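Local coordinates for haloacid delahogenase-like family hydrolase (PDB 2PKE), which probably acts as a magnesium-dependent phosphatase of the haloacid dehalogenase superfamily, at residues E112-V117 / P231-W236; W202-P207 / A238-L243; D127-L132 / F154-V159; I13-F18 / E180-I185. All coordinates share one frame; numbering follows the deposited sequence.

Interaction 1: E112-V117 / P231-W236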
loop_
_atom_site.group_PDB
_atom_site.type_symbol
_atom_site.label_atom_id
_atom_site.label_comp_id
_atom_site.label_asym_id
_atom_site.label_seq_id
_atom_site.Cartn_x
_atom_site.Cartn_y
_atom_site.Cartn_z
ATOM N N GLU A 112 19.368 -3.428 -6.077
ATOM C CA GLU A 112 20.791 -3.333 -5.851
ATOM C C GLU A 112 21.048 -2.132 -4.958
ATOM O O GLU A 112 20.849 -0.984 -5.365
ATOM C CB GLU A 112 21.497 -3.171 -7.185
ATOM C CG GLU A 112 22.965 -2.746 -7.063
ATOM C CD GLU A 112 23.637 -2.550 -8.422
ATOM O OE1 GLU A 112 23.000 -2.854 -9.470
ATOM O OE2 GLU A 112 24.800 -2.090 -8.426
ATOM N N VAL A 113 21.498 -2.412 -3.741
ATOM C CA VAL A 113 21.805 -1.385 -2.795
ATOM C C VAL A 113 22.987 -0.544 -3.302
ATOM O O VAL A 113 23.898 -1.037 -3.954
ATOM C CB VAL A 113 21.997 -1.989 -1.364
ATOM C CG1 VAL A 113 22.506 -0.925 -0.317
ATOM C CG2 VAL A 113 20.705 -2.606 -0.915
ATOM N N ILE A 114 22.927 0.752 -3.049
ATOM C CA ILE A 114 23.948 1.680 -3.532
ATOM C C ILE A 114 25.216 1.547 -2.686
ATOM O O ILE A 114 25.148 1.280 -1.485
ATOM C CB ILE A 114 23.376 3.123 -3.524
ATOM C CG1 ILE A 114 22.457 3.288 -4.744
ATOM C CG2 ILE A 114 24.505 4.140 -3.444
ATOM C CD1 ILE A 114 21.477 4.437 -4.657
ATOM N N ALA A 115 26.377 1.716 -3.321
ATOM C CA ALA A 115 27.655 1.629 -2.624
ATOM C C ALA A 115 27.700 2.502 -1.383
ATOM O O ALA A 115 27.424 3.701 -1.460
ATOM C CB ALA A 115 28.817 2.016 -3.569
ATOM N N GLY A 116 28.032 1.879 -0.247
ATOM C CA GLY A 116 28.241 2.569 1.020
ATOM C C GLY A 116 27.024 2.738 1.901
ATOM O O GLY A 116 27.137 3.175 3.054
ATOM N N VAL A 117 25.857 2.373 1.377
ATOM C CA VAL A 117 24.602 2.610 2.078
ATOM C C VAL A 117 24.504 1.803 3.357
ATOM O O VAL A 117 24.254 2.351 4.415
ATOM C CB VAL A 117 23.404 2.392 1.157
ATOM C CG1 VAL A 117 22.104 2.216 1.934
ATOM C CG2 VAL A 117 23.307 3.565 0.172
ATOM N N PRO A 231 27.021 14.323 -1.192
ATOM C CA PRO A 231 27.101 13.654 -2.501
ATOM C C PRO A 231 26.968 12.119 -2.506
ATOM O O PRO A 231 26.424 11.579 -3.438
ATOM C CB PRO A 231 28.481 14.064 -3.034
ATOM C CG PRO A 231 28.893 15.205 -2.232
ATOM C CD PRO A 231 28.245 15.076 -0.896
ATOM N N ASP A 232 27.469 11.433 -1.491
ATOM C CA ASP A 232 27.337 10.006 -1.444
ATOM C C ASP A 232 27.063 9.550 -0.017
ATOM O O ASP A 232 27.270 10.308 0.920
ATOM C CB ASP A 232 28.548 9.320 -2.087
ATOM C CG ASP A 232 29.737 9.263 -1.172
ATOM O OD1 ASP A 232 30.441 10.297 -1.123
ATOM O OD2 ASP A 232 29.952 8.191 -0.526
ATOM N N PRO A 233 26.524 8.328 0.138
ATOM C CA PRO A 233 26.107 7.882 1.466
ATOM C C PRO A 233 27.175 7.874 2.536
ATOM O O PRO A 233 26.837 7.966 3.716
ATOM C CB PRO A 233 25.569 6.462 1.212
ATOM C CG PRO A 233 25.175 6.474 -0.196
ATOM C CD PRO A 233 26.193 7.318 -0.882
ATOM N N SER A 234 28.435 7.692 2.176
ATOM C CA SER A 234 29.503 7.663 3.177
ATOM C C SER A 234 29.554 8.975 4.008
ATOM O O SER A 234 29.990 8.985 5.176
ATOM C CB SER A 234 30.870 7.339 2.538
ATOM O OG SER A 234 31.293 8.342 1.637
ATOM N N GLY A 235 29.034 10.061 3.435
ATOM C CA GLY A 235 28.921 11.347 4.167
ATOM C C GLY A 235 27.703 11.516 5.082
ATOM O O GLY A 235 27.630 12.469 5.843
ATOM N N TRP A 236 26.772 10.558 5.071
ATOM C CA TRP A 236 25.530 10.731 5.794
ATOM C C TRP A 236 25.711 10.763 7.320
ATOM O O TRP A 236 25.063 11.565 7.970
ATOM C CB TRP A 236 24.516 9.626 5.473
ATOM C CG TRP A 236 23.926 9.618 4.086
ATOM C CD1 TRP A 236 23.925 10.622 3.197
ATOM C CD2 TRP A 236 23.167 8.555 3.498
ATOM N NE1 TRP A 236 23.257 10.254 2.048
ATOM C CE2 TRP A 236 22.787 8.984 2.199
ATOM C CE3 TRP A 236 22.861 7.238 3.894
ATOM C CZ2 TRP A 236 22.050 8.175 1.326
ATOM C CZ3 TRP A 236 22.151 6.429 3.032
ATOM C CH2 TRP A 236 21.730 6.902 1.763
#
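Pro233 presses its ring against Val117 and the turn before it, a good example of how a proline can join two loops without polar bonds. Its CB lies 3.8 Å from Val117 CG2 and also faces the carbonyl carbon of Gly116. The ring then reaches its tightest point: Pro233 CG is 3.5 Å from Val117 CG2, closer than carbons usually pack. Pro233 CG also meets Ile114 CG2 at 4.1 Å, the two side chains crossing at about a right angle. CD, the last ring carbon, rests near the carbonyl oxygen of Ala115. A chi1 of 163° sets Val117 CG2 beside the backbone N and anti to the carbonyl carbon, from where it meets Pro233 and also reaches Trp236 CH2 at 4.0 Å.

Each loop is shaped from within. Ile114 to Val117 form a type II turn, closed by Val117 N bonding to Ile114 O, and Gly116, with its positive phi of 90°, occupies the N-cap of helix 117-125. Within 231-236, Asp232 OD2 accepts from Ser234 N and Ser234 OG; the Ser234 N bond, from above the carboxylate plane, defines an Asx turn, while Ser234 OG arrives on the syn side. Pro233 CA sits 3.5 Å above the centre of the Trp236 ring, while Trp236 NE1 is hydrogen-bonded to Thr206 OG1.

Trp236 also touches Thr23, in a stretch that fits the family's DxDx(T/V) pattern, and the side chain of Ile114 is about 9 Å from the magnesium ion. The two loops thus meet near the metal site, with Trp236 packed on the middle strands of the Rossmann-like core of haloacid dehalogenase-like hydrolases.

Interaction 2: W202-P207 / A238-L243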
loop_
_atom_site.group_PDB
_atom_site.type_symbol
_atom_site.label_atom_id
_atom_site.label_comp_id
_atom_site.label_asym_id
_atom_site.label_seq_id
_atom_site.Cartn_x
_atom_site.Cartn_y
_atom_site.Cartn_z
ATOM N N TRP A 202 14.809 18.567 9.587
ATOM C CA TRP A 202 16.106 18.703 9.006
ATOM C C TRP A 202 16.204 17.742 7.858
ATOM O O TRP A 202 15.483 16.777 7.781
ATOM C CB TRP A 202 17.198 18.368 10.016
ATOM C CG TRP A 202 17.066 19.125 11.311
ATOM C CD1 TRP A 202 16.306 18.788 12.367
ATOM C CD2 TRP A 202 17.734 20.333 11.665
ATOM N NE1 TRP A 202 16.443 19.705 13.371
ATOM C CE2 TRP A 202 17.324 20.664 12.976
ATOM C CE3 TRP A 202 18.644 21.170 11.011
ATOM C CZ2 TRP A 202 17.749 21.817 13.627
ATOM C CZ3 TRP A 202 19.076 22.324 11.673
ATOM C CH2 TRP A 202 18.642 22.621 12.975
ATOM N N GLY A 203 17.110 18.048 6.941
ATOM C CA GLY A 203 17.207 17.349 5.691
ATOM C C GLY A 203 18.628 17.042 5.305
ATOM O O GLY A 203 19.534 17.845 5.505
ATOM N N ILE A 204 18.811 15.878 4.720
ATOM C CA ILE A 204 20.017 15.548 3.969
ATOM C C ILE A 204 19.610 15.176 2.522
ATOM O O ILE A 204 18.808 14.258 2.294
ATOM C CB ILE A 204 20.782 14.420 4.607
ATOM C CG1 ILE A 204 21.349 14.882 5.969
ATOM C CG2 ILE A 204 21.888 13.894 3.673
ATOM C CD1 ILE A 204 21.845 13.693 6.829
ATOM N N TYR A 205 20.188 15.907 1.590
ATOM C CA TYR A 205 19.931 15.813 0.167
ATOM C C TYR A 205 21.087 15.148 -0.552
ATOM O O TYR A 205 22.177 15.701 -0.618
ATOM C CB TYR A 205 19.751 17.182 -0.384
ATOM C CG TYR A 205 19.528 17.263 -1.883
ATOM C CD1 TYR A 205 18.659 16.389 -2.514
ATOM C CD2 TYR A 205 20.154 18.243 -2.649
ATOM C CE1 TYR A 205 18.428 16.481 -3.884
ATOM C CE2 TYR A 205 19.950 18.346 -4.008
ATOM C CZ TYR A 205 19.089 17.459 -4.625
ATOM O OH TYR A 205 18.833 17.543 -5.978
ATOM N N THR A 206 20.813 13.970 -1.115
ATOM C CA THR A 206 21.778 13.185 -1.906
ATOM C C THR A 206 21.178 12.850 -3.269
ATOM O O THR A 206 20.506 11.823 -3.435
ATOM C CB THR A 206 22.181 11.903 -1.190
ATOM O OG1 THR A 206 22.814 12.248 0.033
ATOM C CG2 THR A 206 23.177 11.090 -2.013
ATOM N N PRO A 207 21.392 13.740 -4.248
ATOM C CA PRO A 207 20.785 13.508 -5.555
ATOM C C PRO A 207 21.338 12.247 -6.255
ATOM O O PRO A 207 22.482 11.880 -6.051
ATOM C CB PRO A 207 21.102 14.802 -6.313
ATOM C CG PRO A 207 22.283 15.357 -5.653
ATOM C CD PRO A 207 22.145 14.998 -4.207
ATOM N N ALA A 238 28.252 11.642 9.263
ATOM C CA ALA A 238 28.838 12.955 9.631
ATOM C C ALA A 238 27.812 14.101 9.531
ATOM O O ALA A 238 27.772 15.001 10.369
ATOM C CB ALA A 238 30.085 13.272 8.744
ATOM N N ALA A 239 26.984 14.042 8.504
ATOM C CA ALA A 239 25.955 15.061 8.246
ATOM C C ALA A 239 24.903 15.008 9.320
ATOM O O ALA A 239 24.505 16.041 9.803
ATOM C CB ALA A 239 25.340 14.919 6.821
ATOM N N VAL A 240 24.513 13.806 9.733
ATOM C CA VAL A 240 23.523 13.639 10.810
ATOM C C VAL A 240 24.060 14.260 12.100
ATOM O O VAL A 240 23.344 15.013 12.796
ATOM C CB VAL A 240 23.124 12.149 11.033
ATOM C CG1 VAL A 240 22.321 11.959 12.431
ATOM C CG2 VAL A 240 22.325 11.652 9.844
ATOM N N ARG A 241 25.327 13.962 12.392
ATOM C CA ARG A 241 25.977 14.461 13.578
ATOM C C ARG A 241 26.058 15.981 13.569
ATOM O O ARG A 241 25.924 16.592 14.613
ATOM C CB ARG A 241 27.388 13.927 13.676
ATOM C CG ARG A 241 27.467 12.541 14.121
ATOM C CD ARG A 241 28.905 12.025 14.104
ATOM N NE ARG A 241 28.786 10.612 13.909
ATOM C CZ ARG A 241 29.286 9.922 12.895
ATOM N NH1 ARG A 241 30.093 10.488 11.987
ATOM N NH2 ARG A 241 29.014 8.621 12.849
ATOM N N ALA A 242 26.320 16.565 12.390
ATOM C CA ALA A 242 26.477 17.991 12.258
ATOM C C ALA A 242 25.126 18.665 12.476
ATOM O O ALA A 242 25.053 19.693 13.152
ATOM C CB ALA A 242 27.065 18.375 10.834
ATOM N N LEU A 243 24.073 18.074 11.909
ATOM C CA LEU A 243 22.709 18.567 12.083
ATOM C C LEU A 243 22.289 18.466 13.532
ATOM O O LEU A 243 21.676 19.396 14.062
ATOM C CB LEU A 243 21.738 17.861 11.144
ATOM C CG LEU A 243 21.909 18.313 9.657
ATOM C CD1 LEU A 243 21.122 17.314 8.738
ATOM C CD2 LEU A 243 21.497 19.753 9.464
#
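Ala239 opens the contact by setting its CB 3.7 Å from CD1 of Ile204, the strand residue that meets Ala239, Val240 and Leu243 alike. One position on, Val240 brings CG2 to the same methyl, 3.7 Å from Ile204 CD1, and the two side chains cross at about a right angle. Ile204 can meet both because its CG1 stands beside the backbone N (chi1 -67°) and its chain runs on extended to CD1. On the other branch of Val240, CG1 packs against Tyr128.

A turn of helix after Ala239 comes Leu243, held there by the backbone bond from Leu243 N to Ala239 O, and it divides its two methyls between neighbouring strand residues. CD1, anti to CA (chi2 167°), extends over the strand to 3.7 Å from Ile204 CG1 and 3.6 Å from the carbonyl oxygen of Gly203. CD2 turns the other way and touches Trp202 CE3 at 3.5 Å, approaching the indole obliquely, as the two side chains slide past each other in opposite directions. The helix segment runs nearly antiparallel to the strand, their axes 156° apart and 9.4 Å away at closest approach, as expected of a helix lying on a sheet.

All six touching residues are buried, and almost all of the contact is carbon against carbon, apart from the Gly203 carbonyl oxygen beside Leu243 CD1. The one polar group of the large indole, Trp202 NE1, is satisfied by Glu180 O. Attachment between these two segments therefore probably rests mainly on apolar packing and the exclusion of water.

Interaction 3: D127-L132 / F154-V159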
loop_
_atom_site.group_PDB
_atom_site.type_symbol
_atom_site.label_atom_id
_atom_site.label_comp_id
_atom_site.label_asym_id
_atom_site.label_seq_id
_atom_site.Cartn_x
_atom_site.Cartn_y
_atom_site.Cartn_z
ATOM N N ASP A 127 23.440 5.405 16.894
ATOM C CA ASP A 127 23.164 6.589 17.744
ATOM C C ASP A 127 21.745 7.166 17.678
ATOM O O ASP A 127 21.384 8.007 18.501
ATOM C CB ASP A 127 24.122 7.729 17.365
ATOM C CG ASP A 127 25.566 7.358 17.549
ATOM O OD1 ASP A 127 25.875 6.860 18.623
ATOM O OD2 ASP A 127 26.382 7.556 16.627
ATOM N N TYR A 128 21.003 6.763 16.644
ATOM C CA TYR A 128 19.695 7.316 16.314
ATOM C C TYR A 128 18.741 6.179 15.961
ATOM O O TYR A 128 19.199 5.163 15.431
ATOM C CB TYR A 128 19.828 8.204 15.093
ATOM C CG TYR A 128 20.812 9.310 15.303
ATOM C CD1 TYR A 128 20.434 10.463 15.974
ATOM C CD2 TYR A 128 22.129 9.188 14.890
ATOM C CE1 TYR A 128 21.353 11.501 16.202
ATOM C CE2 TYR A 128 23.049 10.243 15.102
ATOM C CZ TYR A 128 22.665 11.377 15.784
ATOM O OH TYR A 128 23.583 12.434 16.051
ATOM N N ALA A 129 17.445 6.350 16.244
ATOM C CA ALA A 129 16.387 5.538 15.645
ATOM C C ALA A 129 16.433 5.773 14.168
ATOM O O ALA A 129 16.753 6.894 13.734
ATOM C CB ALA A 129 15.014 5.936 16.150
ATOM N N VAL A 130 16.095 4.746 13.391
ATOM C CA VAL A 130 16.036 4.889 11.910
ATOM C C VAL A 130 14.678 4.410 11.379
ATOM O O VAL A 130 14.080 3.509 11.935
ATOM C CB VAL A 130 17.182 4.159 11.181
ATOM C CG1 VAL A 130 18.551 4.777 11.543
ATOM C CG2 VAL A 130 17.134 2.632 11.437
ATOM N N VAL A 131 14.170 5.032 10.314
ATOM C CA VAL A 131 12.914 4.612 9.713
ATOM C C VAL A 131 13.059 4.744 8.187
ATOM O O VAL A 131 13.668 5.670 7.684
ATOM C CB VAL A 131 11.666 5.438 10.259
ATOM C CG1 VAL A 131 11.909 6.988 10.207
ATOM C CG2 VAL A 131 10.350 5.006 9.525
ATOM N N LEU A 132 12.463 3.835 7.453
ATOM C CA LEU A 132 12.385 3.986 5.984
ATOM C C LEU A 132 11.035 4.585 5.665
ATOM O O LEU A 132 10.023 4.005 6.031
ATOM C CB LEU A 132 12.501 2.647 5.283
ATOM C CG LEU A 132 12.897 2.793 3.811
ATOM C CD1 LEU A 132 13.687 1.576 3.392
ATOM C CD2 LEU A 132 11.695 2.998 2.938
ATOM N N PHE A 154 16.005 -1.954 9.005
ATOM C CA PHE A 154 14.785 -1.195 8.894
ATOM C C PHE A 154 13.629 -2.067 9.324
ATOM O O PHE A 154 12.886 -2.566 8.489
ATOM C CB PHE A 154 14.605 -0.678 7.481
ATOM C CG PHE A 154 15.555 0.421 7.136
ATOM C CD1 PHE A 154 15.411 1.666 7.747
ATOM C CD2 PHE A 154 16.600 0.219 6.210
ATOM C CE1 PHE A 154 16.293 2.727 7.437
ATOM C CE2 PHE A 154 17.498 1.267 5.896
ATOM C CZ PHE A 154 17.321 2.533 6.503
ATOM N N PRO A 155 13.503 -2.266 10.637
ATOM C CA PRO A 155 12.288 -2.845 11.196
ATOM C C PRO A 155 11.101 -1.824 11.042
ATOM O O PRO A 155 10.010 -2.179 10.524
ATOM C CB PRO A 155 12.675 -3.127 12.665
ATOM C CG PRO A 155 13.772 -2.117 12.997
ATOM C CD PRO A 155 14.479 -1.865 11.672
ATOM N N ARG A 156 11.353 -0.560 11.412
ATOM C CA ARG A 156 10.393 0.524 11.146
ATOM C C ARG A 156 10.320 0.894 9.650
ATOM O O ARG A 156 11.292 1.469 9.082
ATOM C CB ARG A 156 10.783 1.787 11.922
ATOM C CG ARG A 156 10.979 1.612 13.398
ATOM C CD ARG A 156 11.511 2.886 14.003
ATOM N NE ARG A 156 11.251 2.887 15.432
ATOM C CZ ARG A 156 12.071 2.397 16.354
ATOM N NH1 ARG A 156 13.251 1.879 16.017
ATOM N NH2 ARG A 156 11.709 2.432 17.634
ATOM N N ILE A 157 9.174 0.597 9.025
ATOM C CA ILE A 157 8.932 0.923 7.593
ATOM C C ILE A 157 7.556 1.548 7.336
ATOM O O ILE A 157 6.538 1.004 7.771
ATOM C CB ILE A 157 9.069 -0.320 6.774
ATOM C CG1 ILE A 157 8.654 -0.049 5.327
ATOM C CG2 ILE A 157 8.370 -1.459 7.509
ATOM C CD1 ILE A 157 7.815 -1.124 4.706
ATOM N N GLU A 158 7.544 2.667 6.614
ATOM C CA GLU A 158 6.359 3.512 6.481
ATOM C C GLU A 158 6.168 3.861 5.028
ATOM O O GLU A 158 6.922 4.667 4.441
ATOM C CB GLU A 158 6.532 4.762 7.331
ATOM C CG GLU A 158 5.380 5.731 7.301
ATOM C CD GLU A 158 4.130 5.237 8.002
ATOM O OE1 GLU A 158 4.221 4.260 8.789
ATOM O OE2 GLU A 158 3.059 5.867 7.769
ATOM N N VAL A 159 5.147 3.266 4.435
ATOM C CA VAL A 159 4.765 3.567 3.080
ATOM C C VAL A 159 3.542 4.489 3.101
ATOM O O VAL A 159 2.536 4.193 3.708
ATOM C CB VAL A 159 4.441 2.262 2.247
ATOM C CG1 VAL A 159 4.152 2.631 0.802
ATOM C CG2 VAL A 159 5.645 1.248 2.292
HETATM O O HOH W 1 13.893 1.319 10.793
#
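Leu132 makes backbone bonds through both its N and its O: the N donates to Arg156 O at 3.1 Å, almost straight (172° at the hydrogen), and the O accepts from Glu158 N at 2.9 Å. Ile157, between the two partners, is thereby paired in parallel with Leu132. Phe154 fits beside the strand just before this pairing begins. Leu132 CD1 lies over one face of its ring, toward the rim, while Val130 CG2 approaches Phe154 CE1 obliquely at 4.1 Å.

Two neighbouring strands joined through helix 138-148 make this a beta-alpha-beta unit, the repeating element of Rossmann-like sheets. On the other side of the sheet from Phe154, Arg156 runs back along strand 129-135: its CD is 3.4 Å from Val130 O, and Ala129 CB lies over one face of the guanidinium. Extension from CG to NE carries the group that far.

Farther out, Phe154 meets the ring of Phe18 with planes about 75° apart and rests on Val121 of helix 117-125. Ile145 of the connecting helix touches both Leu132 and Phe154. Glu158 turns its carboxylate away to a salt bridge with Arg170, and Val159 packs against Leu138 of the second subunit.

Interaction 4: I13-F18 / E180-I185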
loop_
_atom_site.group_PDB
_atom_site.type_symbol
_atom_site.label_atom_id
_atom_site.label_comp_id
_atom_site.label_asym_id
_atom_site.label_seq_id
_atom_site.Cartn_x
_atom_site.Cartn_y
_atom_site.Cartn_z
ATOM N N ILE A 13 18.785 15.426 17.817
ATOM C CA ILE A 13 18.097 14.615 16.810
ATOM C C ILE A 13 17.887 13.191 17.376
ATOM O O ILE A 13 18.785 12.621 17.979
ATOM C CB ILE A 13 18.905 14.570 15.478
ATOM C CG1 ILE A 13 18.983 15.936 14.795
ATOM C CG2 ILE A 13 18.395 13.432 14.499
ATOM C CD1 ILE A 13 17.698 16.599 14.595
ATOM N N GLN A 14 16.699 12.630 17.209
ATOM C CA GLN A 14 16.400 11.303 17.742
ATOM C C GLN A 14 16.062 10.276 16.674
ATOM O O GLN A 14 16.121 9.080 16.949
ATOM C CB GLN A 14 15.222 11.387 18.723
ATOM C CG GLN A 14 15.418 12.321 19.913
ATOM C CD GLN A 14 16.404 11.819 20.893
ATOM O OE1 GLN A 14 16.685 10.611 20.939
ATOM N NE2 GLN A 14 16.941 12.726 21.734
ATOM N N LEU A 15 15.695 10.723 15.468
ATOM C CA LEU A 15 15.179 9.837 14.461
ATOM C C LEU A 15 15.701 10.241 13.092
ATOM O O LEU A 15 15.704 11.394 12.761
ATOM C CB LEU A 15 13.659 9.836 14.456
ATOM C CG LEU A 15 12.945 8.947 13.447
ATOM C CD1 LEU A 15 13.168 7.422 13.664
ATOM C CD2 LEU A 15 11.424 9.231 13.434
ATOM N N VAL A 16 16.187 9.281 12.333
ATOM C CA VAL A 16 16.659 9.558 10.997
ATOM C C VAL A 16 15.814 8.736 10.034
ATOM O O VAL A 16 15.728 7.515 10.156
ATOM C CB VAL A 16 18.130 9.248 10.839
ATOM C CG1 VAL A 16 18.579 9.592 9.411
ATOM C CG2 VAL A 16 18.966 9.999 11.881
ATOM N N GLY A 17 15.185 9.422 9.094
ATOM C CA GLY A 17 14.363 8.790 8.120
ATOM C C GLY A 17 15.148 8.659 6.847
ATOM O O GLY A 17 15.981 9.505 6.561
ATOM N N PHE A 18 14.899 7.578 6.088
ATOM C CA PHE A 18 15.552 7.349 4.834
ATOM C C PHE A 18 14.500 7.137 3.773
ATOM O O PHE A 18 13.579 6.332 3.962
ATOM C CB PHE A 18 16.418 6.086 4.892
ATOM C CG PHE A 18 17.582 6.191 5.833
ATOM C CD1 PHE A 18 17.427 5.968 7.180
ATOM C CD2 PHE A 18 18.828 6.549 5.360
ATOM C CE1 PHE A 18 18.521 6.080 8.044
ATOM C CE2 PHE A 18 19.899 6.643 6.215
ATOM C CZ PHE A 18 19.727 6.403 7.562
ATOM N N GLU A 180 11.742 18.985 14.951
ATOM C CA GLU A 180 13.139 19.433 15.149
ATOM C C GLU A 180 14.108 18.341 15.640
ATOM O O GLU A 180 15.323 18.581 15.718
ATOM C CB GLU A 180 13.256 20.648 16.064
ATOM C CG GLU A 180 12.883 20.373 17.570
ATOM C CD GLU A 180 11.429 20.598 17.880
ATOM O OE1 GLU A 180 10.622 20.784 16.929
ATOM O OE2 GLU A 180 11.084 20.561 19.082
ATOM N N ARG A 181 13.572 17.176 15.987
ATOM C CA ARG A 181 14.359 16.027 16.357
ATOM C C ARG A 181 14.381 14.943 15.274
ATOM O O ARG A 181 14.789 13.825 15.544
ATOM C CB ARG A 181 13.851 15.456 17.677
ATOM C CG ARG A 181 13.823 16.476 18.773
ATOM C CD ARG A 181 13.640 15.862 20.153
ATOM N NE ARG A 181 13.279 16.920 21.095
ATOM C CZ ARG A 181 12.478 16.792 22.145
ATOM N NH1 ARG A 181 11.918 15.636 22.457
ATOM N NH2 ARG A 181 12.222 17.855 22.900
ATOM N N PHE A 182 14.037 15.305 14.025
ATOM C CA PHE A 182 14.003 14.389 12.925
ATOM C C PHE A 182 14.788 14.927 11.749
ATOM O O PHE A 182 14.674 16.109 11.416
ATOM C CB PHE A 182 12.541 14.108 12.574
ATOM C CG PHE A 182 12.339 13.339 11.334
ATOM C CD1 PHE A 182 12.629 11.988 11.248
ATOM C CD2 PHE A 182 11.827 13.970 10.233
ATOM C CE1 PHE A 182 12.392 11.298 10.072
ATOM C CE2 PHE A 182 11.580 13.292 9.069
ATOM C CZ PHE A 182 11.841 11.932 9.000
ATOM N N VAL A 183 15.621 14.056 11.175
ATOM C CA VAL A 183 16.319 14.314 9.924
ATOM C C VAL A 183 15.786 13.325 8.898
ATOM O O VAL A 183 15.672 12.148 9.168
ATOM C CB VAL A 183 17.874 14.137 10.045
ATOM C CG1 VAL A 183 18.550 14.538 8.759
ATOM C CG2 VAL A 183 18.454 14.986 11.196
HETATM N N MSE A 184 15.521 13.809 7.695
HETATM C CA MSE A 184 15.127 12.944 6.581
HETATM C C MSE A 184 16.217 12.941 5.505
HETATM O O MSE A 184 16.688 14.034 5.120
HETATM C CB MSE A 184 13.809 13.425 5.988
HETATM C CG MSE A 184 13.381 12.603 4.754
HETATM SE SE MSE A 184 12.751 10.798 5.087
HETATM C CE MSE A 184 12.442 10.552 3.194
ATOM N N ILE A 185 16.585 11.728 5.029
ATOM C CA ILE A 185 17.614 11.557 3.984
ATOM C C ILE A 185 16.953 11.090 2.704
ATOM O O ILE A 185 16.237 10.094 2.702
ATOM C CB ILE A 185 18.719 10.566 4.377
ATOM C CG1 ILE A 185 19.404 10.970 5.692
ATOM C CG2 ILE A 185 19.759 10.437 3.233
ATOM C CD1 ILE A 185 20.507 10.051 6.126
#
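Phe182, its CG anti to the backbone N (chi1 171°), turns one edge of its ring to Leu15, whose CB lies in the ring plane; Met184 N lies over one face, offset toward the rim. Leu15 CD2 adds a contact of 3.7 Å with Phe182 CD1. Farther round, Phe182 CE1 comes obliquely to 3.5 Å from Gly17 N, an approach made possible by the missing side chain of glycine. Beyond it, the selenium of Met184, a selenomethionine here, rests 3.7 Å from Gly17 C. The ring of Phe18 belongs to the other side of the sheet and runs alongside Ile185, with CE2 at 3.5 Å from Ile185 CD1. At the far end, Gln14 and Arg181 lie side by side, touching through Gln14 CG and Arg181 CD at 4.0 Å, their flat ends turned 80° apart; Gln14 NE2 bonds to Arg8 O and Arg181 NH1 to Gln7 OE1.

The backbones pair in parallel. Arg181 O accepts from both Gln14 N and Leu15 N, then Val183 N bonds to Leu15 O, Gly17 N to Val183 O at 2.8 Å, and Ile185 N to Gly17 O.

The strands lead directly to Asp19 and Asn187, which bind magnesium with Asp21: the central strand pair and metal site of the haloacid dehalogenase fold.

Overall arrangement
Interactions 2, 3 and 4 are built on one parallel sheet, ordered 157-160, 129-135, 15-18, 182-186, 202-205, 227-229. Interaction 4 pairs the two middle strands; its centre is about 9 Å from that of interaction 2 and about 10 Å from that of interaction 3, and backbone hydrogen bonds link it to both. The centres of interactions 1 and 4 are about 17 Å apart, yet Trp236 packs on Ile185 and Phe18. In sequence, interaction 3 is nested inside the long loop closed by interaction 4, whereas interaction 1 crosses interactions 2 and 4. Helix 236-250 thus returns to the sheet and the loop near the magnesium ion, bringing the C-terminal part of the chain against the metal-binding core.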